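Local coordinates for ceramide very long chain fatty acid hydroxylase SCS7 (Saccharomyces cerevisiae, PDB 4ZR1), which hydroxylates very long chain fatty acids of sphingolipids, probably at C-2 of the ceramide acyl chain, using molecular oxygen and electrons from cytochrome b5 at a probable dimetal centre, at residues A[26-30]-A[284-288]. Residues are numbered along the deposited sequence; the frame is centred on the assembly and turned at random.
Sequences TTFVK and LSKMK
At the start of the segment 26-30, the backbone carbonyl of T26 faces the thioether of M287, with T26 O 3.9 Å from M287 SD; the same oxygen accepts a hydrogen bond from R80 NE. The M287 side chain runs extended beyond CG and lies alongside the backbone of the next residues, so that its terminal methyl closes on T27 CA and on the backbone N of F28, M287 CE lying 3.4 Å from F28 N. T27 OG1 is hydrogen-bonded to D24 O.

F28 is the central residue of the contact and the one most covered by the segment 284-288. With CG trans to its own carbonyl carbon (chi1 -58°), the ring is directed across to the S285 backbone. There the ring edge meets the carbonyl of S285, with S285 O near the ring plane and 3.4 Å from F28 CD2, while S285 CB packs at 3.6 Å from F28 CE2. M287 comes at the ring obliquely in a Met-aromatic contact: M287 SD lies 5.2 Å from the centroid of the F28 ring, 46° off the ring normal. S285 OG is hydrogen-bonded to Q260 OE1.

Beyond F28 the contact passes to L284, whose two methyls reach the backbone: CD1 approaches F28 O, and L284 CD2 packs 3.4 Å from V29 O and 3.6 Å from K30 N.

The touching parts, 26-30 and 284-287, run roughly antiparallel, at 156°, and join the probably cytoplasmic N-terminal region ahead of helix 44-51 to the chain between helix 269-273 and strand 289-290. The F28 side chain sits about 7 Å from those of the zinc ligands H178 and H255 and touches Y259, while V29 shares backbone hydrogen bonding with Y256 at the end of helix 242-256, placing this packing near the histidine-rich zinc site.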
loop_
_atom_site.group_PDB
_atom_site.type_symbol
_atom_site.label_atom_id
_atom_site.label_comp_id
_atom_site.label_asym_id
_atom_site.label_seq_id
_atom_site.Cartn_x
_atom_site.Cartn_y
_atom_site.Cartn_z
ATOM N N THR A 26 12.978 -12.094 -6.033
ATOM C CA THR A 26 13.564 -11.253 -4.993
ATOM C C THR A 26 14.587 -10.280 -5.553
ATOM O O THR A 26 15.127 -9.459 -4.819
ATOM C CB THR A 26 14.239 -12.104 -3.892
ATOM O OG1 THR A 26 15.365 -12.802 -4.442
ATOM C CG2 THR A 26 13.259 -13.103 -3.304
ATOM N N THR A 27 14.858 -10.381 -6.851
ATOM C CA THR A 27 15.851 -9.528 -7.480
ATOM C C THR A 27 15.155 -8.472 -8.332
ATOM O O THR A 27 14.416 -8.794 -9.266
ATOM C CB THR A 27 16.849 -10.332 -8.350
ATOM O OG1 THR A 27 16.153 -10.963 -9.431
ATOM C CG2 THR A 27 17.550 -11.399 -7.518
ATOM N N PHE A 28 15.394 -7.212 -7.982
ATOM C CA PHE A 28 14.850 -6.078 -8.705
ATOM C C PHE A 28 15.360 -6.070 -10.146
ATOM O O PHE A 28 16.467 -6.531 -10.414
ATOM C CB PHE A 28 15.221 -4.781 -7.978
ATOM C CG PHE A 28 14.734 -4.729 -6.552
ATOM C CD1 PHE A 28 13.395 -4.951 -6.253
ATOM C CD2 PHE A 28 15.618 -4.492 -5.507
ATOM C CE1 PHE A 28 12.943 -4.916 -4.941
ATOM C CE2 PHE A 28 15.171 -4.458 -4.190
ATOM C CZ PHE A 28 13.828 -4.670 -3.908
ATOM N N VAL A 29 14.542 -5.573 -11.071
ATOM C CA VAL A 29 14.918 -5.536 -12.483
ATOM C C VAL A 29 14.835 -4.111 -13.038
ATOM O O VAL A 29 14.026 -3.307 -12.573
ATOM C CB VAL A 29 14.027 -6.472 -13.336
ATOM C CG1 VAL A 29 14.759 -6.888 -14.607
ATOM C CG2 VAL A 29 13.638 -7.706 -12.545
ATOM N N LYS A 30 15.679 -3.794 -14.021
ATOM C CA LYS A 30 15.676 -2.458 -14.603
ATOM C C LYS A 30 14.411 -2.298 -15.429
ATOM O O LYS A 30 13.896 -1.193 -15.567
ATOM C CB LYS A 30 16.918 -2.206 -15.465
ATOM C CG LYS A 30 16.649 -2.233 -16.963
ATOM C CD LYS A 30 17.931 -2.310 -17.751
ATOM C CE LYS A 30 17.850 -3.409 -18.788
ATOM N NZ LYS A 30 19.199 -3.713 -19.313
ATOM N N LEU A 284 18.240 0.714 -9.430
ATOM C CA LEU A 284 17.598 -0.362 -8.685
ATOM C C LEU A 284 17.737 -0.085 -7.186
ATOM O O LEU A 284 18.577 0.719 -6.766
ATOM C CB LEU A 284 18.213 -1.717 -9.039
ATOM C CG LEU A 284 18.220 -2.130 -10.512
ATOM C CD1 LEU A 284 18.863 -3.502 -10.680
ATOM C CD2 LEU A 284 16.819 -2.122 -11.087
ATOM N N SER A 285 16.912 -0.738 -6.373
ATOM C CA SER A 285 17.049 -0.612 -4.929
ATOM C C SER A 285 18.121 -1.583 -4.428
ATOM O O SER A 285 18.401 -2.600 -5.071
ATOM C CB SER A 285 15.707 -0.853 -4.239
ATOM O OG SER A 285 14.856 0.276 -4.387
ATOM N N LYS A 286 18.741 -1.261 -3.294
ATOM C CA LYS A 286 19.873 -2.051 -2.825
ATOM C C LYS A 286 19.390 -3.353 -2.209
ATOM O O LYS A 286 18.342 -3.395 -1.574
ATOM C CB LYS A 286 20.736 -1.251 -1.834
ATOM C CG LYS A 286 20.071 -0.831 -0.524
ATOM C CD LYS A 286 20.957 0.177 0.223
ATOM C CE LYS A 286 20.397 0.564 1.592
ATOM N NZ LYS A 286 20.540 -0.528 2.602
ATOM N N MET A 287 20.147 -4.422 -2.438
ATOM C CA MET A 287 19.830 -5.724 -1.870
ATOM C C MET A 287 20.920 -6.070 -0.867
ATOM O O MET A 287 21.750 -6.947 -1.118
ATOM C CB MET A 287 19.718 -6.795 -2.959
ATOM C CG MET A 287 19.005 -6.327 -4.235
ATOM S SD MET A 287 18.572 -7.674 -5.363
ATOM C CE MET A 287 18.636 -6.854 -6.949
ATOM N N LYS A 288 20.892 -5.370 0.267
ATOM C CA LYS A 288 21.973 -5.365 1.254
ATOM C C LYS A 288 22.345 -6.745 1.800
ATOM O O LYS A 288 23.514 -7.024 2.046
ATOM C CB LYS A 288 21.600 -4.434 2.420
ATOM C CG LYS A 288 22.795 -3.872 3.169
ATOM C CD LYS A 288 22.342 -2.981 4.302
ATOM C CE LYS A 288 23.487 -2.168 4.877
ATOM N NZ LYS A 288 22.994 -0.924 5.532
#